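Local coordinates for protein aminotransferase, class I and II (Erwinia tasmaniensis, PDB 5Z0Q) that belongs to the class I and II aminotransferase family and binds pyridoxal-5'-phosphate in its pocket, at residues R150-L155 against R184-A189; K167-C172 against R192-H197; L335-A338 against L342-E345; D305-H310 against F365-P370; G67-A72 against L94-G99. All coordinates share one frame; numbering follows the deposited sequence.

Contact 1: R150-L155 against R184-A189; sequences RWVLDL and RKELEA
Arg150 meets Glu186 in a salt bridge carried by a single guanidinium nitrogen. NH2 of Arg150 donates to OE2 of Glu186 at 2.6 Å, with an N-H...O angle of 141°. The oxygen lies close to the guanidinium plane, at its edge. NH2 approaches the syn side of OE2 but sits 32° out of the carboxylate plane. The two flat groups are only 22° apart. OE1 of Glu186 is also close, 3.0 Å from NH2 of Arg150. OE1 of Glu186 also touches CG1 of Val152 at 3.6 Å, so a methyl group packs against the carboxylate. Val152 belongs to the short strand 151-152, outermost within this chain in the large mixed sheet, and its backbone bonds to Arg145 in strand 139-146. Glu186 lies in the first turn of helix 184-197, and its chain runs extended beyond CG towards the strand. OE2 also accepts the backbone N of Arg183, just before the helix, which helps to fix the carboxylate. The Arg150 chain bends at chi2 and chi3, and its NH2 end meets the Glu186 carboxylate. Its NH1 forms a second salt bridge with Glu323, between strands 318-319 and 329-331. That second acid probably offsets the nearby charge of Arg183.

Contact 2: K167-C172 against R192-H197; sequences KLLLLC and RFAQRH
Phe193 is the first residue of helix segment 192-197 to touch the strand, and it does so through Leu169. CD2 of Leu169 lies at the edge of the Phe193 ring, near its plane, 4.4 Å from ring atom CD2. The ring is carried there by a chi1 of 175°, which turns CG away from the backbone N. Phe193 also packs against Leu155 and Met162. Ala194 follows. Its CB is 4.4 Å from the same CD2 of Leu169, and one methyl therefore serves both neighbours. The backbones come nearest here, with CA of Leu169 and CA of Ala194 7.2 Å apart. These elements form a beta-alpha-beta unit: strand 166-172, helix 184-197 and strand 200-204, with the helix packed on the sheet. The two strands are parallel neighbours, and the backbone of Leu169 bonds to Leu200 and Cys202. At the far end of strand 166-172, Cys172 touches pyridoxal-5'-phosphate. Further along the helix, NE of Arg196 pairs with OE2 of Glu159 and NH2 with Asp156, and NE2 of His197, which closes the segment, bonds to that same OE2. CG of Arg196 lies over one face of the His197 ring, and Phe193 O lies at the ring edge.

Contact 3: L335-A338 against L342-E345; sequences LGVA and LFFE
The loop that leads from strand 329-331 into helix 340-345 folds back on that helix, where Leu335 and Val337 meet Phe343 and Phe344. The central group is CD1 of Leu335. It is 3.9 Å from CD2 of Phe343 and also 3.9 Å from CE2 of Phe344, so one methyl bridges two rings that are neighbours in sequence. The leucine side chain crosses both phenylalanines at about a right angle. The rings themselves are turned against each other. CD2 of Phe343 stands 3.8 Å above the plane of the Phe344 ring, over its centre, while CE2 of Phe344 lies in the plane of Phe343, at its edge. The strand before the loop belongs to the smaller, five-stranded sheet. Val337 adds a second point of contact, with CG1 4.1 Å from CB of Phe343. Its chi1 of 66° places CG1 between the backbone N and the carbonyl carbon. Between the two aliphatic residues, Gly336 has a positive phi (83°), a backbone shape in which a CB would press on the preceding carbonyl O. Val337 O accepts a bond from Arg361. Asp339 OD1 accepts the backbone N of Leu342, close to the helix start. Leu385 of helix 371-385 touches both Leu335 and Phe343, and Leu317 packs on Leu335 and Phe344.

Contact 4: D305-H310 against F365-P370; sequences DMLAQH and FNFGCP
Helix 290-313 packs on the loop between strand 362-364 and helix 371-385 by inserting Leu307 between Phe365 and Phe367. CD1 of Leu307 makes a CH-pi contact with Phe365, 3.6 Å from the ring centroid and only 9° off the ring normal. The methyl thus sits squarely over one face. CD2 of Leu307, the other branch, reaches 3.6 Å from CD1 of Phe365. It also comes 3.5 Å from CD2 of Phe367, so CD2 touches both rings while CD1 sits over Phe365. Leu307 has CG turned away from its backbone N (chi1 172°), which extends the fork towards the loop. The Phe367 side chain has a different first torsion: with chi1 58°, CG lies between the backbone N and the carbonyl carbon. Both phenylalanines leave the loop toward the helix. The loop carries on from strand 362-364 of the five-stranded sheet, and Phe365 still bonds through its backbone to Gly328. Between Phe365 and Phe367 in sequence, Asn366 points away from the helix and makes an Asx turn, its OD1 accepting the N of Gly368 at 2.9 Å. Gly368 is the centre of an inverse gamma turn. Pro370 then takes the N-cap position of helix 371-385. From that helix, Leu378 packs on Leu307, and Leu374 and Met381 pack on Phe365.

Contact 5: G67-A72 against L94-G99; sequences GVTSEA and LVFLPG
A chi1 of -63° sets CG of Phe96 beside its own backbone N and sends the ring across to Thr69 and Ser70. The contact joins strand 94-97, outermost within this chain in the large mixed sheet, the sheet of the PLP-dependent fold type I family, to the start of helix 71-83. The Thr69 side chain points toward the strand, and its CB is the atom that meets the ring, 4.0 Å from CD2 of Phe96. Ser70 takes part through its backbone: its O is 4.0 Å from CZ of Phe96. Both approaches are oblique to the ring. The contact lies at the surface; Leu73, Ala74 and Leu251 also pack on Phe96, and Tyr279 touches both Thr69 and Ser70. Ser70 is the N-cap residue of the helix, and its OG accepts the backbone N of Leu73. The second subunit is close by: the backbone of Val68 bonds to it, and Pro98 packs on Pro272 of that subunit. Strand 94-97 pairs antiparallel with strand 250-253. Beyond strand 94-97, Pro98 centres an inverse gamma turn that leads to Gly99, which touches pyridoxal-5'-phosphate. The N of Gly99 makes a weak bond to O of Leu97 at 3.2 Å.

Contacts 2 and 4 are buried, contact 3 is partly buried, and contacts 1 and 5 lie at the surface. Chemistry follows place: contacts 2, 3 and 4 are apolar, each with a leucine against phenylalanine, while contact 1 is ionic and contact 5 sets a ring against a threonine and a backbone oxygen. Contacts 1 and 2 share helix 184-197 and touch through Leu155, with centres about 12 Å apart. Contacts 1, 2 and 5 reach the large sheet, contact 5 at the edge opposite to contact 1. Contacts 3 and 4 each use a loop that follows a strand of the smaller sheet, and 335-345 falls in the chain between 310 and 365. Contacts 2 and 5 each include a residue that touches pyridoxal-5'-phosphate.

Contact 1: R150-L155 against R184-A189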
# COMPACT_ATOMS: atom_id res chain seq x y z
N ARG A 150 -12.14 -21.77 -27.57
CA ARG A 150 -11.49 -20.60 -27.01
C ARG A 150 -12.53 -19.54 -26.68
O ARG A 150 -13.51 -19.38 -27.41
CB ARG A 150 -10.45 -20.00 -27.97
CG ARG A 150 -9.22 -20.86 -28.21
CD ARG A 150 -8.01 -19.97 -28.43
NE ARG A 150 -8.38 -18.71 -29.07
CZ ARG A 150 -7.57 -17.67 -29.19
NH1 ARG A 150 -6.33 -17.73 -28.71
NH2 ARG A 150 -7.99 -16.56 -29.78
N TRP A 151 -12.31 -18.83 -25.58
CA TRP A 151 -13.17 -17.72 -25.18
C TRP A 151 -12.65 -16.45 -25.85
O TRP A 151 -11.60 -15.92 -25.47
CB TRP A 151 -13.20 -17.57 -23.67
CG TRP A 151 -13.97 -18.65 -22.98
CD1 TRP A 151 -13.47 -19.67 -22.24
CD2 TRP A 151 -15.39 -18.83 -23.00
NE1 TRP A 151 -14.49 -20.47 -21.78
CE2 TRP A 151 -15.68 -19.97 -22.23
CE3 TRP A 151 -16.45 -18.12 -23.58
CZ2 TRP A 151 -16.98 -20.43 -22.03
CZ3 TRP A 151 -17.74 -18.58 -23.38
CH2 TRP A 151 -18.00 -19.72 -22.61
N VAL A 152 -13.38 -15.96 -26.85
CA VAL A 152 -12.97 -14.80 -27.62
C VAL A 152 -13.88 -13.62 -27.28
O VAL A 152 -15.01 -13.79 -26.79
CB VAL A 152 -12.99 -15.08 -29.14
CG1 VAL A 152 -12.04 -16.22 -29.47
CG2 VAL A 152 -14.40 -15.40 -29.61
N LEU A 153 -13.38 -12.42 -27.54
CA LEU A 153 -14.11 -11.18 -27.29
C LEU A 153 -14.43 -10.51 -28.62
O LEU A 153 -13.54 -10.32 -29.45
CB LEU A 153 -13.29 -10.24 -26.40
CG LEU A 153 -13.91 -8.87 -26.12
CD1 LEU A 153 -15.27 -9.01 -25.45
CD2 LEU A 153 -12.97 -8.03 -25.27
N ASP A 154 -15.69 -10.15 -28.80
CA ASP A 154 -16.17 -9.51 -30.03
C ASP A 154 -16.82 -8.18 -29.65
O ASP A 154 -18.04 -8.05 -29.62
CB ASP A 154 -17.16 -10.44 -30.77
CG ASP A 154 -17.43 -9.99 -32.19
OD1 ASP A 154 -16.79 -9.02 -32.64
OD2 ASP A 154 -18.29 -10.62 -32.85
N LEU A 155 -15.97 -7.19 -29.36
CA LEU A 155 -16.48 -5.87 -28.99
C LEU A 155 -17.23 -5.21 -30.15
O LEU A 155 -18.12 -4.39 -29.92
CB LEU A 155 -15.34 -4.97 -28.52
CG LEU A 155 -14.70 -5.30 -27.17
CD1 LEU A 155 -13.39 -4.54 -27.00
CD2 LEU A 155 -15.66 -4.96 -26.03
N ARG A 184 -2.59 -11.54 -32.19
CA ARG A 184 -2.30 -10.20 -32.69
C ARG A 184 -3.47 -9.63 -33.48
O ARG A 184 -3.76 -8.43 -33.39
CB ARG A 184 -1.04 -10.23 -33.56
CG ARG A 184 -0.47 -8.86 -33.85
CD ARG A 184 0.94 -8.94 -34.41
NE ARG A 184 1.54 -7.61 -34.51
CZ ARG A 184 2.27 -7.05 -33.56
NH1 ARG A 184 2.51 -7.70 -32.43
NH2 ARG A 184 2.77 -5.83 -33.73
N LYS A 185 -4.17 -10.48 -34.25
CA LYS A 185 -5.33 -10.00 -35.00
C LYS A 185 -6.47 -9.60 -34.07
O LYS A 185 -7.22 -8.67 -34.38
CB LYS A 185 -5.80 -11.08 -35.98
CG LYS A 185 -4.79 -11.42 -37.07
CD LYS A 185 -4.79 -10.37 -38.18
CE LYS A 185 -6.09 -10.42 -38.98
NZ LYS A 185 -6.05 -9.51 -40.16
N GLU A 186 -6.61 -10.29 -32.94
CA GLU A 186 -7.67 -9.96 -32.00
C GLU A 186 -7.36 -8.68 -31.23
O GLU A 186 -8.27 -7.89 -30.94
CB GLU A 186 -7.90 -11.12 -31.03
CG GLU A 186 -7.92 -12.48 -31.71
CD GLU A 186 -8.27 -13.60 -30.76
OE1 GLU A 186 -9.43 -14.07 -30.79
OE2 GLU A 186 -7.39 -14.02 -29.97
N LEU A 187 -6.09 -8.45 -30.91
CA LEU A 187 -5.71 -7.21 -30.24
C LEU A 187 -5.87 -6.01 -31.16
O LEU A 187 -6.32 -4.94 -30.73
CB LEU A 187 -4.28 -7.30 -29.73
CG LEU A 187 -4.05 -8.23 -28.53
CD1 LEU A 187 -2.57 -8.33 -28.21
CD2 LEU A 187 -4.83 -7.74 -27.32
N GLU A 188 -5.51 -6.16 -32.44
CA GLU A 188 -5.69 -5.07 -33.39
C GLU A 188 -7.16 -4.78 -33.65
O GLU A 188 -7.52 -3.66 -34.02
CB GLU A 188 -4.97 -5.39 -34.70
CG GLU A 188 -3.45 -5.45 -34.57
CD GLU A 188 -2.75 -5.69 -35.89
OE1 GLU A 188 -3.45 -5.98 -36.89
OE2 GLU A 188 -1.51 -5.59 -35.93
N ALA A 189 -8.03 -5.78 -33.45
CA ALA A 189 -9.46 -5.53 -33.52
C ALA A 189 -9.94 -4.72 -32.32
O ALA A 189 -10.75 -3.79 -32.46
CB ALA A 189 -10.23 -6.85 -33.63

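Contact 2: K167-C172 against R192-H197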
# COMPACT_ATOMS: atom_id res chain seq x y z
N LYS A 167 -15.96 5.68 -22.32
CA LYS A 167 -14.73 6.47 -22.27
C LYS A 167 -13.49 5.62 -22.00
O LYS A 167 -12.43 5.88 -22.57
CB LYS A 167 -14.86 7.56 -21.20
CG LYS A 167 -13.63 8.45 -21.05
CD LYS A 167 -13.28 9.15 -22.36
CE LYS A 167 -12.61 10.49 -22.09
NZ LYS A 167 -11.52 10.38 -21.08
N LEU A 168 -13.62 4.61 -21.15
CA LEU A 168 -12.48 3.81 -20.71
C LEU A 168 -12.75 2.34 -21.01
O LEU A 168 -13.74 1.78 -20.53
CB LEU A 168 -12.21 4.01 -19.22
CG LEU A 168 -11.03 3.25 -18.61
CD1 LEU A 168 -9.73 3.59 -19.33
CD2 LEU A 168 -10.91 3.56 -17.12
N LEU A 169 -11.86 1.72 -21.79
CA LEU A 169 -11.96 0.31 -22.13
C LEU A 169 -11.04 -0.49 -21.22
O LEU A 169 -9.82 -0.25 -21.20
CB LEU A 169 -11.60 0.08 -23.60
CG LEU A 169 -11.51 -1.38 -24.05
CD1 LEU A 169 -12.86 -2.06 -23.92
CD2 LEU A 169 -10.98 -1.48 -25.47
N LEU A 170 -11.61 -1.44 -20.49
CA LEU A 170 -10.86 -2.26 -19.55
C LEU A 170 -10.61 -3.63 -20.18
O LEU A 170 -11.55 -4.42 -20.36
CB LEU A 170 -11.61 -2.40 -18.23
CG LEU A 170 -11.96 -1.09 -17.50
CD1 LEU A 170 -12.69 -1.39 -16.21
CD2 LEU A 170 -10.71 -0.27 -17.24
N LEU A 171 -9.36 -3.91 -20.52
CA LEU A 171 -8.96 -5.17 -21.13
C LEU A 171 -8.18 -6.02 -20.13
O LEU A 171 -7.71 -5.53 -19.10
CB LEU A 171 -8.12 -4.93 -22.39
CG LEU A 171 -8.80 -4.21 -23.55
CD1 LEU A 171 -7.85 -4.10 -24.73
CD2 LEU A 171 -10.08 -4.91 -23.94
N CYS A 172 -8.05 -7.30 -20.46
CA CYS A 172 -7.35 -8.25 -19.61
C CYS A 172 -6.70 -9.29 -20.50
O CYS A 172 -7.39 -10.16 -21.05
CB CYS A 172 -8.31 -8.90 -18.61
SG CYS A 172 -7.54 -9.99 -17.40
N ARG A 192 -8.84 -1.15 -32.92
CA ARG A 192 -9.70 -0.43 -33.85
C ARG A 192 -11.03 -0.07 -33.20
O ARG A 192 -11.62 0.97 -33.53
CB ARG A 192 -9.92 -1.25 -35.12
CG ARG A 192 -8.71 -1.30 -36.03
CD ARG A 192 -8.99 -2.02 -37.34
NE ARG A 192 -8.44 -3.38 -37.36
CZ ARG A 192 -9.18 -4.48 -37.33
NH1 ARG A 192 -10.50 -4.40 -37.30
NH2 ARG A 192 -8.59 -5.67 -37.35
N PHE A 193 -11.51 -0.90 -32.27
CA PHE A 193 -12.72 -0.55 -31.53
C PHE A 193 -12.49 0.65 -30.63
O PHE A 193 -13.36 1.51 -30.49
CB PHE A 193 -13.20 -1.75 -30.71
CG PHE A 193 -14.38 -1.46 -29.83
CD1 PHE A 193 -15.66 -1.43 -30.35
CD2 PHE A 193 -14.20 -1.22 -28.48
CE1 PHE A 193 -16.75 -1.17 -29.54
CE2 PHE A 193 -15.29 -0.96 -27.66
CZ PHE A 193 -16.56 -0.93 -28.19
N ALA A 194 -11.31 0.73 -30.00
CA ALA A 194 -11.00 1.86 -29.14
C ALA A 194 -10.86 3.15 -29.95
O ALA A 194 -11.28 4.22 -29.49
CB ALA A 194 -9.73 1.59 -28.34
N GLN A 195 -10.28 3.07 -31.15
CA GLN A 195 -10.09 4.26 -31.96
C GLN A 195 -11.41 4.76 -32.54
O GLN A 195 -11.68 5.97 -32.55
CB GLN A 195 -9.09 3.98 -33.08
CG GLN A 195 -7.70 3.60 -32.59
CD GLN A 195 -6.83 3.06 -33.70
OE1 GLN A 195 -7.29 2.84 -34.82
NE2 GLN A 195 -5.55 2.84 -33.40
N ARG A 196 -12.24 3.84 -33.03
CA ARG A 196 -13.52 4.23 -33.62
C ARG A 196 -14.41 4.95 -32.62
O ARG A 196 -15.21 5.82 -33.00
CB ARG A 196 -14.23 2.99 -34.18
CG ARG A 196 -15.64 3.23 -34.68
CD ARG A 196 -16.18 2.03 -35.46
NE ARG A 196 -16.10 0.78 -34.71
CZ ARG A 196 -15.17 -0.15 -34.90
NH1 ARG A 196 -14.23 0.02 -35.82
NH2 ARG A 196 -15.17 -1.26 -34.16
N HIS A 197 -14.28 4.63 -31.33
CA HIS A 197 -15.05 5.28 -30.29
C HIS A 197 -14.20 6.21 -29.43
O HIS A 197 -14.73 6.81 -28.48
CB HIS A 197 -15.73 4.23 -29.40
CG HIS A 197 -16.72 3.38 -30.14
ND1 HIS A 197 -18.03 3.76 -30.34
CD2 HIS A 197 -16.58 2.17 -30.73
CE1 HIS A 197 -18.66 2.82 -31.02
NE2 HIS A 197 -17.80 1.84 -31.27

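Contact 3: L335-A338 against L342-E345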
# COMPACT_ATOMS: atom_id res chain seq x y z
N LEU A 335 -24.90 -29.35 -14.45
CA LEU A 335 -25.26 -30.03 -13.21
C LEU A 335 -26.73 -29.85 -12.87
O LEU A 335 -27.37 -30.76 -12.34
CB LEU A 335 -24.38 -29.54 -12.06
CG LEU A 335 -22.87 -29.71 -12.23
CD1 LEU A 335 -22.13 -29.19 -11.00
CD2 LEU A 335 -22.51 -31.16 -12.50
N GLY A 336 -27.29 -28.68 -13.18
CA GLY A 336 -28.67 -28.39 -12.85
C GLY A 336 -28.91 -27.93 -11.44
O GLY A 336 -30.08 -27.80 -11.04
N VAL A 337 -27.86 -27.66 -10.67
CA VAL A 337 -27.99 -27.20 -9.29
C VAL A 337 -28.05 -25.67 -9.29
O VAL A 337 -27.49 -25.01 -10.18
CB VAL A 337 -26.82 -27.73 -8.43
CG1 VAL A 337 -25.49 -27.15 -8.88
CG2 VAL A 337 -27.07 -27.46 -6.95
N ALA A 338 -28.74 -25.11 -8.30
CA ALA A 338 -28.90 -23.67 -8.21
C ALA A 338 -27.63 -22.95 -7.77
O ALA A 338 -27.59 -21.72 -7.81
CB ALA A 338 -30.04 -23.34 -7.24
N LEU A 342 -21.38 -23.74 -4.28
CA LEU A 342 -21.79 -24.33 -3.01
C LEU A 342 -21.94 -25.84 -3.12
O LEU A 342 -21.74 -26.56 -2.14
CB LEU A 342 -23.11 -23.70 -2.54
CG LEU A 342 -23.73 -24.24 -1.25
CD1 LEU A 342 -22.76 -24.10 -0.08
CD2 LEU A 342 -25.04 -23.54 -0.95
N PHE A 343 -22.27 -26.34 -4.32
CA PHE A 343 -22.37 -27.78 -4.52
C PHE A 343 -21.04 -28.47 -4.26
O PHE A 343 -20.95 -29.41 -3.47
CB PHE A 343 -22.87 -28.08 -5.93
CG PHE A 343 -22.66 -29.50 -6.36
CD1 PHE A 343 -23.50 -30.51 -5.92
CD2 PHE A 343 -21.62 -29.84 -7.22
CE1 PHE A 343 -23.31 -31.82 -6.31
CE2 PHE A 343 -21.43 -31.15 -7.62
CZ PHE A 343 -22.27 -32.14 -7.16
N PHE A 344 -19.98 -28.00 -4.92
CA PHE A 344 -18.67 -28.61 -4.75
C PHE A 344 -18.10 -28.42 -3.35
O PHE A 344 -17.26 -29.22 -2.92
CB PHE A 344 -17.69 -28.06 -5.79
CG PHE A 344 -17.88 -28.63 -7.16
CD1 PHE A 344 -17.47 -29.92 -7.46
CD2 PHE A 344 -18.48 -27.88 -8.17
CE1 PHE A 344 -17.64 -30.45 -8.72
CE2 PHE A 344 -18.65 -28.41 -9.43
CZ PHE A 344 -18.23 -29.70 -9.71
N GLU A 345 -18.54 -27.38 -2.63
CA GLU A 345 -18.06 -27.19 -1.26
C GLU A 345 -18.55 -28.31 -0.35
O GLU A 345 -17.79 -28.79 0.51
CB GLU A 345 -18.51 -25.83 -0.73
CG GLU A 345 -17.73 -24.66 -1.29
CD GLU A 345 -18.14 -23.34 -0.67
OE1 GLU A 345 -19.30 -23.23 -0.22
OE2 GLU A 345 -17.29 -22.42 -0.62

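Contact 4: D305-H310 against F365-P370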
# COMPACT_ATOMS: atom_id res chain seq x y z
N ASP A 305 -2.99 -30.05 -18.24
CA ASP A 305 -3.43 -31.10 -19.15
C ASP A 305 -4.18 -32.20 -18.41
O ASP A 305 -5.11 -32.80 -18.96
CB ASP A 305 -2.24 -31.69 -19.90
CG ASP A 305 -1.59 -30.68 -20.83
OD1 ASP A 305 -2.08 -29.54 -20.91
OD2 ASP A 305 -0.59 -31.04 -21.49
N MET A 306 -3.81 -32.48 -17.16
CA MET A 306 -4.51 -33.49 -16.38
C MET A 306 -5.91 -33.02 -16.01
O MET A 306 -6.88 -33.77 -16.13
CB MET A 306 -3.71 -33.84 -15.13
CG MET A 306 -4.22 -35.06 -14.39
SD MET A 306 -3.33 -35.31 -12.84
CE MET A 306 -1.65 -35.05 -13.40
N LEU A 307 -6.04 -31.77 -15.55
CA LEU A 307 -7.35 -31.23 -15.21
C LEU A 307 -8.24 -31.13 -16.43
O LEU A 307 -9.44 -31.42 -16.36
CB LEU A 307 -7.19 -29.86 -14.55
CG LEU A 307 -8.47 -29.05 -14.29
CD1 LEU A 307 -9.31 -29.70 -13.21
CD2 LEU A 307 -8.13 -27.62 -13.92
N ALA A 308 -7.68 -30.73 -17.58
CA ALA A 308 -8.47 -30.57 -18.79
C ALA A 308 -9.02 -31.91 -19.27
O ALA A 308 -10.21 -32.03 -19.59
CB ALA A 308 -7.64 -29.90 -19.88
N GLN A 309 -8.17 -32.93 -19.32
CA GLN A 309 -8.62 -34.25 -19.75
C GLN A 309 -9.60 -34.86 -18.75
O GLN A 309 -10.50 -35.61 -19.14
CB GLN A 309 -7.43 -35.17 -19.97
CG GLN A 309 -7.79 -36.59 -20.37
CD GLN A 309 -6.59 -37.40 -20.83
OE1 GLN A 309 -6.56 -38.62 -20.70
NE2 GLN A 309 -5.60 -36.71 -21.39
N HIS A 310 -9.44 -34.55 -17.46
CA HIS A 310 -10.31 -35.13 -16.45
C HIS A 310 -11.70 -34.49 -16.45
O HIS A 310 -12.70 -35.18 -16.28
CB HIS A 310 -9.67 -35.00 -15.07
CG HIS A 310 -10.39 -35.76 -14.00
ND1 HIS A 310 -10.10 -37.08 -13.71
CD2 HIS A 310 -11.38 -35.40 -13.15
CE1 HIS A 310 -10.89 -37.50 -12.74
NE2 HIS A 310 -11.68 -36.50 -12.38
N PHE A 365 -11.07 -23.01 -11.15
CA PHE A 365 -10.24 -24.07 -10.60
C PHE A 365 -8.80 -23.60 -10.52
O PHE A 365 -8.21 -23.23 -11.54
CB PHE A 365 -10.35 -25.34 -11.45
CG PHE A 365 -9.89 -26.59 -10.76
CD1 PHE A 365 -8.55 -26.79 -10.46
CD2 PHE A 365 -10.79 -27.59 -10.44
CE1 PHE A 365 -8.13 -27.94 -9.82
CE2 PHE A 365 -10.37 -28.74 -9.81
CZ PHE A 365 -9.04 -28.92 -9.50
N ASN A 366 -8.23 -23.62 -9.32
CA ASN A 366 -6.83 -23.24 -9.11
C ASN A 366 -6.00 -24.52 -9.05
O ASN A 366 -5.96 -25.19 -8.02
CB ASN A 366 -6.68 -22.41 -7.83
CG ASN A 366 -5.30 -21.79 -7.69
OD1 ASN A 366 -4.32 -22.27 -8.26
ND2 ASN A 366 -5.22 -20.72 -6.91
N PHE A 367 -5.34 -24.85 -10.15
CA PHE A 367 -4.43 -25.98 -10.19
C PHE A 367 -2.98 -25.56 -10.01
O PHE A 367 -2.07 -26.30 -10.41
CB PHE A 367 -4.61 -26.78 -11.49
CG PHE A 367 -4.41 -25.98 -12.74
CD1 PHE A 367 -3.15 -25.88 -13.33
CD2 PHE A 367 -5.48 -25.36 -13.36
CE1 PHE A 367 -2.97 -25.16 -14.49
CE2 PHE A 367 -5.30 -24.64 -14.53
CZ PHE A 367 -4.04 -24.53 -15.09
N GLY A 368 -2.74 -24.40 -9.41
CA GLY A 368 -1.40 -23.98 -9.04
C GLY A 368 -1.01 -24.57 -7.70
O GLY A 368 -1.04 -23.88 -6.67
N CYS A 369 -0.64 -25.84 -7.70
CA CYS A 369 -0.39 -26.59 -6.48
C CYS A 369 0.40 -27.85 -6.84
O CYS A 369 0.48 -28.21 -8.02
CB CYS A 369 -1.71 -26.96 -5.78
SG CYS A 369 -2.85 -27.89 -6.81
N PRO A 370 1.00 -28.52 -5.86
CA PRO A 370 1.68 -29.79 -6.16
C PRO A 370 0.71 -30.80 -6.75
O PRO A 370 -0.48 -30.83 -6.41
CB PRO A 370 2.22 -30.24 -4.80
CG PRO A 370 1.46 -29.44 -3.79
CD PRO A 370 1.19 -28.13 -4.45

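Contact 5: G67-A72 against L94-G99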
# COMPACT_ATOMS: atom_id res chain seq x y z
N GLY A 67 12.05 4.59 1.99
CA GLY A 67 12.80 4.12 0.84
C GLY A 67 12.46 4.88 -0.43
O GLY A 67 11.46 5.59 -0.53
N VAL A 68 13.32 4.70 -1.42
CA VAL A 68 13.14 5.29 -2.74
C VAL A 68 12.66 4.20 -3.69
O VAL A 68 12.77 3.01 -3.42
CB VAL A 68 14.42 5.97 -3.26
CG1 VAL A 68 14.80 7.14 -2.39
CG2 VAL A 68 15.56 4.96 -3.33
N THR A 69 12.13 4.63 -4.83
CA THR A 69 11.70 3.68 -5.85
C THR A 69 12.92 2.97 -6.43
O THR A 69 13.97 3.57 -6.66
CB THR A 69 10.92 4.39 -6.95
OG1 THR A 69 11.74 5.40 -7.55
CG2 THR A 69 9.67 5.04 -6.38
N SER A 70 12.76 1.67 -6.67
CA SER A 70 13.88 0.83 -7.10
C SER A 70 14.28 1.17 -8.53
O SER A 70 13.50 0.96 -9.47
CB SER A 70 13.50 -0.65 -6.98
OG SER A 70 14.46 -1.47 -7.61
N GLU A 71 15.49 1.71 -8.70
CA GLU A 71 16.04 1.85 -10.04
C GLU A 71 16.34 0.50 -10.66
O GLU A 71 16.29 0.35 -11.89
CB GLU A 71 17.30 2.72 -10.00
CG GLU A 71 17.04 4.21 -10.02
CD GLU A 71 18.32 5.03 -9.93
OE1 GLU A 71 19.11 4.80 -8.99
OE2 GLU A 71 18.53 5.90 -10.80
N ALA A 72 16.66 -0.50 -9.84
CA ALA A 72 16.93 -1.84 -10.36
C ALA A 72 15.67 -2.47 -10.92
O ALA A 72 15.72 -3.14 -11.97
CB ALA A 72 17.53 -2.71 -9.26
N LEU A 94 7.09 4.70 -16.27
CA LEU A 94 6.76 3.79 -15.19
C LEU A 94 6.21 4.54 -13.98
O LEU A 94 6.67 5.63 -13.64
CB LEU A 94 7.99 2.99 -14.78
CG LEU A 94 8.62 2.13 -15.88
CD1 LEU A 94 9.83 1.39 -15.35
CD2 LEU A 94 7.60 1.15 -16.44
N VAL A 95 5.21 3.94 -13.34
CA VAL A 95 4.65 4.42 -12.07
C VAL A 95 4.46 3.18 -11.20
O VAL A 95 3.63 2.32 -11.52
CB VAL A 95 3.33 5.17 -12.25
CG1 VAL A 95 2.75 5.54 -10.89
CG2 VAL A 95 3.52 6.42 -13.10
N PHE A 96 5.21 3.10 -10.10
CA PHE A 96 5.15 1.93 -9.24
C PHE A 96 3.99 2.03 -8.26
O PHE A 96 3.71 3.10 -7.72
CB PHE A 96 6.47 1.76 -8.49
CG PHE A 96 7.65 1.52 -9.38
CD1 PHE A 96 7.81 0.30 -10.02
CD2 PHE A 96 8.59 2.51 -9.59
CE1 PHE A 96 8.90 0.08 -10.85
CE2 PHE A 96 9.68 2.29 -10.42
CZ PHE A 96 9.83 1.08 -11.05
N LEU A 97 3.32 0.90 -8.04
CA LEU A 97 2.10 0.84 -7.24
C LEU A 97 2.17 -0.34 -6.30
O LEU A 97 2.86 -1.33 -6.58
CB LEU A 97 0.86 0.72 -8.13
CG LEU A 97 0.59 1.86 -9.12
CD1 LEU A 97 -0.32 1.39 -10.24
CD2 LEU A 97 -0.02 3.05 -8.39
N PRO A 98 1.46 -0.28 -5.16
CA PRO A 98 1.37 -1.43 -4.24
C PRO A 98 0.21 -2.35 -4.58
O PRO A 98 -0.76 -2.51 -3.82
CB PRO A 98 1.21 -0.75 -2.88
CG PRO A 98 0.42 0.48 -3.20
CD PRO A 98 0.87 0.94 -4.57
N GLY A 99 0.29 -2.99 -5.74
CA GLY A 99 -0.75 -3.88 -6.21
C GLY A 99 -1.25 -3.49 -7.59
O GLY A 99 -0.91 -2.45 -8.14